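Local coordinates for twin-arginine translocation pathway signal protein (Burkholderia phytofirmans, PDB 2RJO) that probably serves as a periplasmic sugar-binding protein, holding beta-D-galactopyranose in the cleft between its two lobes, at residues G4-A9 and N64-V69. Numbering follows the deposited sequence.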
loop_
_atom_site.group_PDB
_atom_site.type_symbol
_atom_site.label_atom_id
_atom_site.label_comp_id
_atom_site.label_asym_id
_atom_site.label_seq_id
_atom_site.Cartn_x
_atom_site.Cartn_y
_atom_site.Cartn_z
ATOM N N GLY A 4 20.713 16.475 19.667
ATOM C CA GLY A 4 19.428 16.474 20.348
ATOM C C GLY A 4 18.692 15.149 20.188
ATOM O O GLY A 4 19.315 14.087 20.056
ATOM N N GLN A 5 17.364 15.211 20.194
ATOM C CA GLN A 5 16.553 14.008 20.060
ATOM C C GLN A 5 16.548 13.508 18.632
ATOM O O GLN A 5 16.729 14.275 17.690
ATOM C CB GLN A 5 15.101 14.270 20.440
ATOM C CG GLN A 5 14.870 15.187 21.606
ATOM C CD GLN A 5 13.443 15.682 21.613
ATOM O OE1 GLN A 5 12.515 14.917 21.863
ATOM N NE2 GLN A 5 13.255 16.968 21.310
ATOM N N THR A 6 16.329 12.209 18.482
ATOM C CA THR A 6 16.258 11.609 17.168
ATOM C C THR A 6 14.940 12.069 16.561
ATOM O O THR A 6 13.940 12.174 17.264
ATOM C CB THR A 6 16.258 10.069 17.252
ATOM O OG1 THR A 6 17.558 9.612 17.643
ATOM C CG2 THR A 6 15.899 9.468 15.908
ATOM N N THR A 7 14.940 12.369 15.268
ATOM C CA THR A 7 13.711 12.796 14.614
ATOM C C THR A 7 13.101 11.615 13.873
ATOM O O THR A 7 13.812 10.809 13.279
ATOM C CB THR A 7 13.971 13.957 13.610
ATOM O OG1 THR A 7 14.434 15.110 14.323
ATOM C CG2 THR A 7 12.697 14.333 12.880
ATOM N N LEU A 8 11.786 11.487 13.941
ATOM C CA LEU A 8 11.117 10.417 13.227
ATOM C C LEU A 8 10.392 11.084 12.061
ATOM O O LEU A 8 9.697 12.085 12.254
ATOM C CB LEU A 8 10.124 9.692 14.146
ATOM C CG LEU A 8 10.709 8.976 15.367
ATOM C CD1 LEU A 8 9.602 8.329 16.169
ATOM C CD2 LEU A 8 11.716 7.934 14.921
ATOM N N ALA A 9 10.565 10.550 10.853
ATOM C CA ALA A 9 9.908 11.120 9.682
ATOM C C ALA A 9 9.241 10.045 8.839
ATOM O O ALA A 9 9.697 8.901 8.793
ATOM C CB ALA A 9 10.904 11.882 8.844
ATOM N N ASN A 64 20.718 12.509 12.364
ATOM C CA ASN A 64 20.008 11.909 13.492
ATOM C C ASN A 64 18.524 11.779 13.144
ATOM O O ASN A 64 17.673 12.476 13.695
ATOM C CB ASN A 64 20.217 12.784 14.728
ATOM C CG ASN A 64 19.651 12.169 15.987
ATOM O OD1 ASN A 64 19.646 10.947 16.154
ATOM N ND2 ASN A 64 19.186 13.019 16.898
ATOM N N LEU A 65 18.230 10.864 12.224
ATOM C CA LEU A 65 16.867 10.669 11.750
ATOM C C LEU A 65 16.509 9.212 11.442
ATOM O O LEU A 65 17.359 8.419 11.037
ATOM C CB LEU A 65 16.666 11.535 10.497
ATOM C CG LEU A 65 15.466 11.321 9.567
ATOM C CD1 LEU A 65 14.200 11.866 10.190
ATOM C CD2 LEU A 65 15.731 12.030 8.241
ATOM N N VAL A 66 15.240 8.879 11.649
ATOM C CA VAL A 66 14.717 7.551 11.363
ATOM C C VAL A 66 13.554 7.756 10.397
ATOM O O VAL A 66 12.520 8.313 10.761
ATOM C CB VAL A 66 14.197 6.842 12.629
ATOM C CG1 VAL A 66 13.543 5.519 12.252
ATOM C CG2 VAL A 66 15.345 6.594 13.593
ATOM N N LEU A 67 13.738 7.297 9.167
ATOM C CA LEU A 67 12.740 7.456 8.123
ATOM C C LEU A 67 11.990 6.190 7.707
ATOM O O LEU A 67 12.596 5.140 7.497
ATOM C CB LEU A 67 13.416 8.058 6.894
ATOM C CG LEU A 67 12.539 8.268 5.666
ATOM C CD1 LEU A 67 11.522 9.346 5.976
ATOM C CD2 LEU A 67 13.395 8.662 4.488
ATOM N N ASN A 68 10.667 6.302 7.598
ATOM C CA ASN A 68 9.819 5.198 7.148
ATOM C C ASN A 68 9.169 5.740 5.886
ATOM O O ASN A 68 8.238 6.543 5.964
ATOM C CB ASN A 68 8.744 4.855 8.184
ATOM C CG ASN A 68 7.880 3.684 7.749
ATOM O OD1 ASN A 68 8.283 2.898 6.898
ATOM N ND2 ASN A 68 6.695 3.553 8.345
ATOM N N VAL A 69 9.655 5.303 4.728
ATOM C CA VAL A 69 9.156 5.820 3.458
ATOM C C VAL A 69 8.559 4.843 2.448
ATOM O O VAL A 69 9.032 3.717 2.275
ATOM C CB VAL A 69 10.284 6.612 2.736
ATOM C CG1 VAL A 69 11.490 5.699 2.509
ATOM C CG2 VAL A 69 9.786 7.172 1.407
HETATM O O HOH W 1 20.580 15.711 17.060
HETATM O O HOH W 2 17.132 14.959 14.997
#
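Parallel pairing of strands 7-12 and 65-69, in the Rossmann-like N-terminal lobe of a periplasmic binding protein, brings Thr7, Leu8 and Ala9 beside Leu65, Val66 and Leu67. The axes of 7-9 and 65-69 approach to 4.8 Å, 15° apart, and four backbone bonds alternate in direction: Thr7 N to Asn64 O, Val66 N to Thr7 O at 2.9 Å, Ala9 N to Val66 O, and Asn68 N to Ala9 O. On one face, Leu65 CD1 lies 3.6 Å from Ala9 CB and also touches Thr7 CG2, while CD1 of Leu67, the residue paired with Ala9, touches the same methyl; helix 47-60 covers this side through Leu57 and Ile54. Helix 47-60 is the right-handed beta-alpha-beta crossover from strand 38-42 to strand 65-69, passing over strand 7-12 between them. On the other face Leu8 and Val66 run side by side, Leu8 CD2 packing 3.5 Å from Val66 CB, and Leu261 of helix 253-268 meets Leu8. Val66 CG2 also reaches back to Thr6 CG2. Before the strands begin, Asn64 extends its amide across Thr6: CG anti to the backbone N (chi1 -174°) carries OD1 to a hydrogen bond from Thr6 OG1 (2.9 Å), the donor tilted 27° from the carbonyl plane. Its ND2 donates to a water that also accepts from Gly4 N at 2.7 Å. A second water donates to Gln5 O and Asn64 O and accepts from Thr7 OG1, linking residues 5-7 to Asn64 just before the strands. At the far end, Asn68 ND2 bonds to Leu256 O and Gly257 O, tying the sheet to helix 253-268.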